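Local structure of E2A dna-binding protein (2WB0) at residues Gly230-Leu242 and Phe329-Ser341. The protein binds single-stranded DNA and takes part in the elongation phase of adenovirus strand-displacement replication, unwinding the template without ATP through its capacity to form multimers. Numbering follows the deposited sequence.
Sequences GHAPFLGRQLPKL and FKWSTKHQYRNVS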
ATOM      1  N   GLY A 230      17.848  -6.859   1.462  1.00 30.27           N
ATOM      2  CA  GLY A 230      18.887  -6.705   2.470  1.00 29.69           C
ATOM      3  C   GLY A 230      18.993  -5.303   3.097  1.00 29.56           C
ATOM      4  O   GLY A 230      20.071  -4.921   3.600  1.00 29.76           O
ATOM      5  N   HIS A 231      17.896  -4.528   3.136  1.00 27.69           N
ATOM      6  CA  HIS A 231      17.930  -3.231   3.825  1.00 26.60           C
ATOM      7  C   HIS A 231      18.379  -3.413   5.277  1.00 27.02           C
ATOM      8  O   HIS A 231      18.152  -4.489   5.868  1.00 26.62           O
ATOM      9  CB  HIS A 231      16.510  -2.618   3.826  1.00 26.65           C
ATOM     10  CG  HIS A 231      15.547  -3.365   4.688  1.00 26.31           C
ATOM     11  ND1 HIS A 231      14.736  -4.375   4.204  1.00 26.88           N
ATOM     12  CD2 HIS A 231      15.262  -3.257   6.010  1.00 27.10           C
ATOM     13  CE1 HIS A 231      13.992  -4.860   5.193  1.00 27.46           C
ATOM     14  NE2 HIS A 231      14.301  -4.208   6.301  1.00 26.67           N
ATOM     15  N   ALA A 232      18.999  -2.379   5.861  1.00 26.76           N
ATOM     16  CA  ALA A 232      19.371  -2.458   7.264  1.00 27.86           C
ATOM     17  C   ALA A 232      18.045  -2.680   8.037  1.00 27.73           C
ATOM     18  O   ALA A 232      17.075  -1.997   7.738  1.00 28.87           O
ATOM     19  CB  ALA A 232      20.045  -1.168   7.731  1.00 27.65           C
ATOM     20  N   PRO A 233      18.024  -3.627   9.006  1.00 28.46           N
ATOM     21  CA  PRO A 233      16.859  -3.858   9.883  1.00 27.75           C
ATOM     22  C   PRO A 233      16.457  -2.564  10.548  1.00 26.28           C
ATOM     23  O   PRO A 233      17.324  -1.748  10.870  1.00 26.30           O
ATOM     24  CB  PRO A 233      17.417  -4.790  10.979  1.00 29.11           C
ATOM     25  CG  PRO A 233      18.597  -5.473  10.349  1.00 28.49           C
ATOM     26  CD  PRO A 233      19.153  -4.539   9.333  1.00 28.34           C
ATOM     27  N   PHE A 234      15.157  -2.379  10.764  1.00 23.16           N
ATOM     28  CA  PHE A 234      14.681  -1.227  11.520  1.00 21.22           C
ATOM     29  C   PHE A 234      13.556  -1.661  12.445  1.00 18.85           C
ATOM     30  O   PHE A 234      12.940  -2.714  12.275  1.00 19.01           O
ATOM     31  CB  PHE A 234      14.228  -0.073  10.603  1.00 19.40           C
ATOM     32  CG  PHE A 234      13.233  -0.495   9.521  1.00 18.55           C
ATOM     33  CD1 PHE A 234      11.859  -0.571   9.813  1.00 18.76           C
ATOM     34  CD2 PHE A 234      13.654  -0.735   8.214  1.00 18.78           C
ATOM     35  CE1 PHE A 234      10.893  -0.959   8.826  1.00 21.19           C
ATOM     36  CE2 PHE A 234      12.700  -1.136   7.200  1.00 20.47           C
ATOM     37  CZ  PHE A 234      11.296  -1.193   7.507  1.00 18.65           C
ATOM     38  N   LEU A 235      13.293  -0.839  13.447  1.00 19.97           N
ATOM     39  CA  LEU A 235      12.346  -1.268  14.471  1.00 19.01           C
ATOM     40  C   LEU A 235      10.956  -0.767  14.109  1.00 18.87           C
ATOM     41  O   LEU A 235      10.795  -0.013  13.151  1.00 17.99           O
ATOM     42  CB  LEU A 235      12.792  -0.660  15.799  1.00 20.01           C
ATOM     43  CG  LEU A 235      13.707  -1.414  16.785  1.00 22.93           C
ATOM     44  CD1 LEU A 235      14.130  -2.814  16.375  1.00 29.33           C
ATOM     45  CD2 LEU A 235      14.840  -0.557  17.091  1.00 29.26           C
ATOM     46  N   GLY A 236       9.941  -1.158  14.869  1.00 18.75           N
ATOM     47  CA  GLY A 236       8.559  -0.682  14.597  1.00 16.31           C
ATOM     48  C   GLY A 236       7.863  -1.513  13.537  1.00 17.33           C
ATOM     49  O   GLY A 236       8.131  -2.734  13.368  1.00 16.48           O
ATOM     50  N   ARG A 237       6.982  -0.858  12.794  1.00 14.95           N
ATOM     51  CA  ARG A 237       6.093  -1.621  11.895  1.00 14.02           C
ATOM     52  C   ARG A 237       6.925  -2.050  10.673  1.00 12.61           C
ATOM     53  O   ARG A 237       7.815  -1.323  10.310  1.00 14.33           O
ATOM     54  CB  ARG A 237       4.951  -0.692  11.486  1.00 11.11           C
ATOM     55  CG  ARG A 237       3.920  -1.334  10.502  1.00 14.47           C
ATOM     56  CD  ARG A 237       2.811  -0.301  10.145  1.00  9.61           C
ATOM     57  NE  ARG A 237       2.063   0.142  11.328  1.00 11.37           N
ATOM     58  CZ  ARG A 237       2.250   1.257  12.070  1.00 19.28           C
ATOM     59  NH1 ARG A 237       3.205   2.164  11.823  1.00 15.01           N
ATOM     60  NH2 ARG A 237       1.436   1.467  13.121  1.00 20.07           N
ATOM     61  N   GLN A 238       6.626  -3.212  10.084  1.00 14.17           N
ATOM     62  CA  GLN A 238       7.442  -3.838   9.016  1.00 15.24           C
ATOM     63  C   GLN A 238       6.756  -3.852   7.659  1.00 14.95           C
ATOM     64  O   GLN A 238       7.227  -4.484   6.698  1.00 15.35           O
ATOM     65  CB  GLN A 238       7.777  -5.259   9.444  1.00 15.12           C
ATOM     66  CG  GLN A 238       8.599  -5.259  10.780  1.00 19.03           C
ATOM     67  CD  GLN A 238       9.899  -4.559  10.649  1.00 19.26           C
ATOM     68  OE1 GLN A 238      10.723  -4.952   9.826  1.00 21.70           O
ATOM     69  NE2 GLN A 238      10.109  -3.509  11.427  1.00 16.02           N
ATOM     70  N   LEU A 239       5.640  -3.143   7.540  1.00 13.63           N
ATOM     71  CA  LEU A 239       5.009  -2.928   6.258  1.00 14.48           C
ATOM     72  C   LEU A 239       4.369  -1.573   6.279  1.00 12.04           C
ATOM     73  O   LEU A 239       4.102  -1.014   7.325  1.00 13.91           O
ATOM     74  CB  LEU A 239       3.853  -3.963   5.961  1.00 14.95           C
ATOM     75  CG  LEU A 239       4.168  -5.434   6.247  1.00 24.61           C
ATOM     76  CD1 LEU A 239       2.963  -6.252   6.790  1.00 26.92           C
ATOM     77  CD2 LEU A 239       4.700  -6.002   4.893  1.00 30.46           C
ATOM     78  N   PRO A 240       4.084  -1.015   5.104  1.00 13.60           N
ATOM     79  CA  PRO A 240       3.479   0.326   5.047  1.00 12.48           C
ATOM     80  C   PRO A 240       2.245   0.502   5.947  1.00 13.28           C
ATOM     81  O   PRO A 240       1.325  -0.388   5.962  1.00 13.08           O
ATOM     82  CB  PRO A 240       3.089   0.437   3.543  1.00 13.63           C
ATOM     83  CG  PRO A 240       4.348  -0.187   2.886  1.00 12.73           C
ATOM     84  CD  PRO A 240       4.583  -1.440   3.796  1.00 13.12           C
ATOM     85  N   LYS A 241       2.193   1.615   6.715  1.00 11.81           N
ATOM     86  CA  LYS A 241       1.062   1.823   7.583  1.00 12.06           C
ATOM     87  C   LYS A 241      -0.243   1.959   6.746  1.00 12.30           C
ATOM     88  O   LYS A 241      -0.229   2.511   5.626  1.00 13.05           O
ATOM     89  CB  LYS A 241       1.222   3.133   8.384  1.00 11.76           C
ATOM     90  CG  LYS A 241       0.253   3.210   9.537  1.00 12.81           C
ATOM     91  CD  LYS A 241       0.508   4.590  10.270  1.00 16.37           C
ATOM     92  CE  LYS A 241      -0.249   4.789  11.655  1.00 20.88           C
ATOM     93  NZ  LYS A 241      -1.743   4.839  11.384  1.00 30.57           N
ATOM     94  N   LEU A 242      -1.342   1.500   7.325  1.00 10.56           N
ATOM     95  CA  LEU A 242      -2.677   1.599   6.696  1.00 12.27           C
ATOM     96  C   LEU A 242      -3.522   2.489   7.544  1.00 13.24           C
ATOM     97  O   LEU A 242      -3.753   2.188   8.710  1.00 14.87           O
ATOM     98  CB  LEU A 242      -3.335   0.176   6.625  1.00 14.60           C
ATOM     99  CG  LEU A 242      -4.499   0.000   5.669  1.00 14.85           C
ATOM    100  CD1 LEU A 242      -4.689  -1.531   5.438  1.00 14.91           C
ATOM    101  CD2 LEU A 242      -5.781   0.617   6.256  1.00 15.74           C
ATOM    102  N   PHE A 329      -1.425 -12.361   0.511  1.00 19.97           N
ATOM    103  CA  PHE A 329      -0.821 -12.116   1.797  1.00 18.38           C
ATOM    104  C   PHE A 329      -1.104 -13.260   2.757  1.00 17.84           C
ATOM    105  O   PHE A 329      -2.232 -13.766   2.851  1.00 18.12           O
ATOM    106  CB  PHE A 329      -1.393 -10.837   2.443  1.00 16.62           C
ATOM    107  CG  PHE A 329      -0.761 -10.510   3.766  1.00 17.92           C
ATOM    108  CD1 PHE A 329       0.523  -9.983   3.803  1.00 20.07           C
ATOM    109  CD2 PHE A 329      -1.439 -10.719   4.976  1.00 12.46           C
ATOM    110  CE1 PHE A 329       1.127  -9.673   5.008  1.00 17.32           C
ATOM    111  CE2 PHE A 329      -0.853 -10.431   6.166  1.00 15.60           C
ATOM    112  CZ  PHE A 329       0.442  -9.830   6.196  1.00 16.55           C
ATOM    113  N   LYS A 330      -0.080 -13.656   3.470  1.00 18.41           N
ATOM    114  CA  LYS A 330      -0.195 -14.678   4.550  1.00 21.44           C
ATOM    115  C   LYS A 330       0.518 -14.132   5.753  1.00 20.16           C
ATOM    116  O   LYS A 330       1.657 -13.660   5.602  1.00 20.27           O
ATOM    117  CB  LYS A 330       0.580 -15.959   4.112  1.00 22.88           C
ATOM    118  CG  LYS A 330       0.052 -16.592   2.817  1.00 29.25           C
ATOM    119  CD  LYS A 330       1.184 -17.417   2.035  1.00 42.28           C
ATOM    120  CE  LYS A 330       0.953 -18.934   2.073  1.00 46.96           C
ATOM    121  NZ  LYS A 330       1.737 -19.674   1.003  1.00 49.38           N
ATOM    122  N   TRP A 331      -0.075 -14.238   6.951  1.00 19.96           N
ATOM    123  CA  TRP A 331       0.592 -13.683   8.127  1.00 20.09           C
ATOM    124  C   TRP A 331       1.842 -14.521   8.388  1.00 21.63           C
ATOM    125  O   TRP A 331       1.782 -15.744   8.275  1.00 19.57           O
ATOM    126  CB  TRP A 331      -0.313 -13.713   9.398  1.00 18.53           C
ATOM    127  CG  TRP A 331       0.517 -13.249  10.558  1.00 20.65           C
ATOM    128  CD1 TRP A 331       1.047 -13.993  11.592  1.00 22.19           C
ATOM    129  CD2 TRP A 331       0.986 -11.908  10.737  1.00 20.21           C
ATOM    130  NE1 TRP A 331       1.844 -13.177  12.388  1.00 21.25           N
ATOM    131  CE2 TRP A 331       1.806 -11.893  11.874  1.00 20.66           C
ATOM    132  CE3 TRP A 331       0.820 -10.717   9.995  1.00 20.35           C
ATOM    133  CZ2 TRP A 331       2.440 -10.732  12.311  1.00 20.68           C
ATOM    134  CZ3 TRP A 331       1.465  -9.527  10.467  1.00 17.29           C
ATOM    135  CH2 TRP A 331       2.267  -9.581  11.593  1.00 17.00           C
ATOM    136  N   SER A 332       2.958 -13.891   8.723  1.00 21.35           N
ATOM    137  CA  SER A 332       4.108 -14.635   9.181  1.00 24.31           C
ATOM    138  C   SER A 332       4.928 -13.713  10.028  1.00 24.28           C
ATOM    139  O   SER A 332       4.678 -12.508  10.056  1.00 22.78           O
ATOM    140  CB  SER A 332       4.932 -15.172   7.997  1.00 25.43           C
ATOM    141  OG  SER A 332       5.678 -14.162   7.385  1.00 27.53           O
ATOM    142  N   THR A 333       5.935 -14.248  10.693  1.00 25.17           N
ATOM    143  CA  THR A 333       6.626 -13.482  11.687  1.00 27.77           C
ATOM    144  C   THR A 333       7.493 -12.426  11.049  1.00 27.64           C
ATOM    145  O   THR A 333       7.798 -11.444  11.715  1.00 27.56           O
ATOM    146  CB  THR A 333       7.431 -14.382  12.678  1.00 28.58           C
ATOM    147  OG1 THR A 333       8.412 -15.066  11.934  1.00 33.16           O
ATOM    148  CG2 THR A 333       6.555 -15.393  13.278  1.00 30.10           C
ATOM    149  N   LYS A 334       7.843 -12.560   9.763  1.00 27.71           N
ATOM    150  CA  LYS A 334       8.591 -11.483   9.146  1.00 28.49           C
ATOM    151  C   LYS A 334       7.816 -10.160   9.166  1.00 26.98           C
ATOM    152  O   LYS A 334       8.443  -9.105   9.088  1.00 27.53           O
ATOM    153  CB  LYS A 334       9.084 -11.761   7.698  1.00 30.27           C
ATOM    154  CG  LYS A 334       8.030 -12.157   6.701  1.00 35.81           C
ATOM    155  CD  LYS A 334       8.496 -11.988   5.228  1.00 43.76           C
ATOM    156  CE  LYS A 334       7.708 -12.959   4.256  1.00 48.02           C
ATOM    157  NZ  LYS A 334       8.215 -13.035   2.819  1.00 48.62           N
ATOM    158  N   HIS A 335       6.481 -10.193   9.245  1.00 23.87           N
ATOM    159  CA  HIS A 335       5.754  -8.924   9.228  1.00 22.56           C
ATOM    160  C   HIS A 335       5.475  -8.441  10.651  1.00 21.18           C
ATOM    161  O   HIS A 335       4.866  -7.383  10.854  1.00 20.10           O
ATOM    162  CB  HIS A 335       4.397  -9.044   8.487  1.00 21.98           C
ATOM    163  CG  HIS A 335       4.516  -9.600   7.092  1.00 25.00           C
ATOM    164  ND1 HIS A 335       5.269  -8.994   6.114  1.00 26.41           N
ATOM    165  CD2 HIS A 335       4.010 -10.727   6.538  1.00 28.75           C
ATOM    166  CE1 HIS A 335       5.188  -9.699   5.002  1.00 29.59           C
ATOM    167  NE2 HIS A 335       4.411 -10.749   5.230  1.00 29.00           N
ATOM    168  N   GLN A 336       5.875  -9.228  11.632  1.00 19.43           N
ATOM    169  CA  GLN A 336       5.658  -8.825  13.022  1.00 19.32           C
ATOM    170  C   GLN A 336       6.307  -7.509  13.420  1.00 18.42           C
ATOM    171  O   GLN A 336       7.441  -7.228  13.015  1.00 19.46           O
ATOM    172  CB  GLN A 336       6.212  -9.936  13.917  1.00 20.30           C
ATOM    173  CG  GLN A 336       5.719  -9.925  15.283  1.00 21.24           C
ATOM    174  CD  GLN A 336       5.988 -11.285  15.911  1.00 25.75           C
ATOM    175  OE1 GLN A 336       5.090 -12.119  16.098  1.00 24.95           O
ATOM    176  NE2 GLN A 336       7.241 -11.519  16.197  1.00 23.89           N
ATOM    177  N   TYR A 337       5.587  -6.693  14.185  1.00 17.51           N
ATOM    178  CA  TYR A 337       6.071  -5.419  14.639  1.00 18.49           C
ATOM    179  C   TYR A 337       7.319  -5.697  15.486  1.00 19.02           C
ATOM    180  O   TYR A 337       7.350  -6.700  16.213  1.00 18.88           O
ATOM    181  CB  TYR A 337       5.018  -4.793  15.549  1.00 18.57           C
ATOM    182  CG  TYR A 337       5.302  -3.397  15.939  1.00 18.49           C
ATOM    183  CD1 TYR A 337       6.030  -3.100  17.094  1.00 20.16           C
ATOM    184  CD2 TYR A 337       4.777  -2.343  15.194  1.00 18.09           C
ATOM    185  CE1 TYR A 337       6.281  -1.765  17.458  1.00 18.53           C
ATOM    186  CE2 TYR A 337       4.986  -1.021  15.571  1.00 20.66           C
ATOM    187  CZ  TYR A 337       5.766  -0.750  16.685  1.00 19.14           C
ATOM    188  OH  TYR A 337       5.943   0.542  17.033  1.00 19.94           O
ATOM    189  N   ARG A 338       8.331  -4.833  15.324  1.00 18.95           N
ATOM    190  CA  ARG A 338       9.549  -4.947  16.096  1.00 19.53           C
ATOM    191  C   ARG A 338       9.564  -3.967  17.199  1.00 20.45           C
ATOM    192  O   ARG A 338       9.930  -2.787  17.051  1.00 20.04           O
ATOM    193  CB  ARG A 338      10.818  -4.850  15.233  1.00 18.41           C
ATOM    194  CG  ARG A 338      10.835  -5.990  14.172  1.00 18.36           C
ATOM    195  CD  ARG A 338      12.150  -5.990  13.325  1.00 23.21           C
ATOM    196  NE  ARG A 338      13.321  -6.351  14.188  1.00 25.95           N
ATOM    197  CZ  ARG A 338      14.443  -5.641  14.311  1.00 27.19           C
ATOM    198  NH1 ARG A 338      14.646  -4.506  13.629  1.00 22.58           N
ATOM    199  NH2 ARG A 338      15.364  -6.070  15.152  1.00 29.43           N
ATOM    200  N   ASN A 339       9.243  -4.505  18.365  1.00 21.61           N
ATOM    201  CA  ASN A 339       8.984  -3.638  19.485  1.00 23.56           C
ATOM    202  C   ASN A 339      10.270  -3.463  20.296  1.00 23.67           C
ATOM    203  O   ASN A 339      11.033  -4.388  20.410  1.00 25.10           O
ATOM    204  CB  ASN A 339       7.919  -4.277  20.412  1.00 24.96           C
ATOM    205  CG  ASN A 339       7.525  -3.324  21.485  1.00 29.50           C
ATOM    206  OD1 ASN A 339       7.266  -2.145  21.191  1.00 34.73           O
ATOM    207  ND2 ASN A 339       7.572  -3.765  22.738  1.00 35.56           N
ATOM    208  N   VAL A 340      10.487  -2.291  20.863  1.00 24.45           N
ATOM    209  CA  VAL A 340      11.489  -2.200  21.898  1.00 26.71           C
ATOM    210  C   VAL A 340      10.785  -1.555  23.114  1.00 26.51           C
ATOM    211  O   VAL A 340      10.096  -0.592  22.959  1.00 25.17           O
ATOM    212  CB  VAL A 340      12.856  -1.566  21.385  1.00 27.83           C
ATOM    213  CG1 VAL A 340      12.636  -0.240  20.696  1.00 30.19           C
ATOM    214  CG2 VAL A 340      13.890  -1.482  22.578  1.00 28.77           C
ATOM    215  N   SER A 341      10.817  -2.201  24.291  1.00 27.80           N
ATOM    216  CA  SER A 341      10.069  -1.663  25.488  1.00 26.83           C
ATOM    217  C   SER A 341      11.098  -1.229  26.495  1.00 27.38           C
ATOM    218  O   SER A 341      11.840  -2.070  27.025  1.00 27.27           O
ATOM    219  CB  SER A 341       9.129  -2.733  26.127  1.00 29.28           C
ATOM    220  OG  SER A 341       8.063  -2.115  26.962  1.00 27.86           O
TER
HETATM  221  O   HOH W   1       4.428  -4.785  11.293  1.00 18.47           O
HETATM  222  O   HOH W   2       7.224  -7.120   6.204  1.00 34.84           O
HETATM  223  O   HOH W   3      10.622  -7.423   7.739  1.00 40.96           O
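Gly-236 and Arg-338 pair through both of their backbone amides in a single antiparallel, hydrogen-bonded bridge: Gly-236 N donates to Arg-338 O at 2.7 Å, and Arg-338 N returns a nearly straight bond to Gly-236 O. The same Gly-236 O accepts a second hydrogen bond from Gln-238 NE2 at 2.9 Å; the two donors approach opposite faces of its carbonyl plane. Gln-238 NE2 also bonds Phe-234 O, so that one nitrogen bridges two carbonyls and braces the backbone of 234-238, while CG and CD of Arg-338 pack against the Gln-238 amide at a slant, the guanidinium plane standing almost perpendicular to it. A bend at chi3 (67°) folds the arginine back, and its NH1 makes a weak bond to Phe-234 O at 2.8 Å as CD1 of Leu-235 lies over one guanidinium face.

On the Tyr-337 ring, Gly-236 CA forms a CH-pi contact, 3.8 Å from the centroid. Farther along, both methyls of Leu-239 press on His-335, with CD2 3.3 Å from ND1, and CD1 reaches CE1 of Phe-329. Three waters bridge Gln-238 to the 3-10 segment 333-335: one joins Gln-238 N to His-335 O, another Gln-238 O to His-335 ND1, a third Gln-238 OE1 to Lys-334 O.

Phe-177 stacks on Tyr-337, and Arg-237 bonds Cys-278 O and Gly-183 O, residues that directly follow the zinc ligands Cys-277 and Cys-182. The contact thus ties the loop between strands 216-220 and 242-246 to the tail that follows helix 300-315, with Phe-329 resting on strands 95-99 and 216-220.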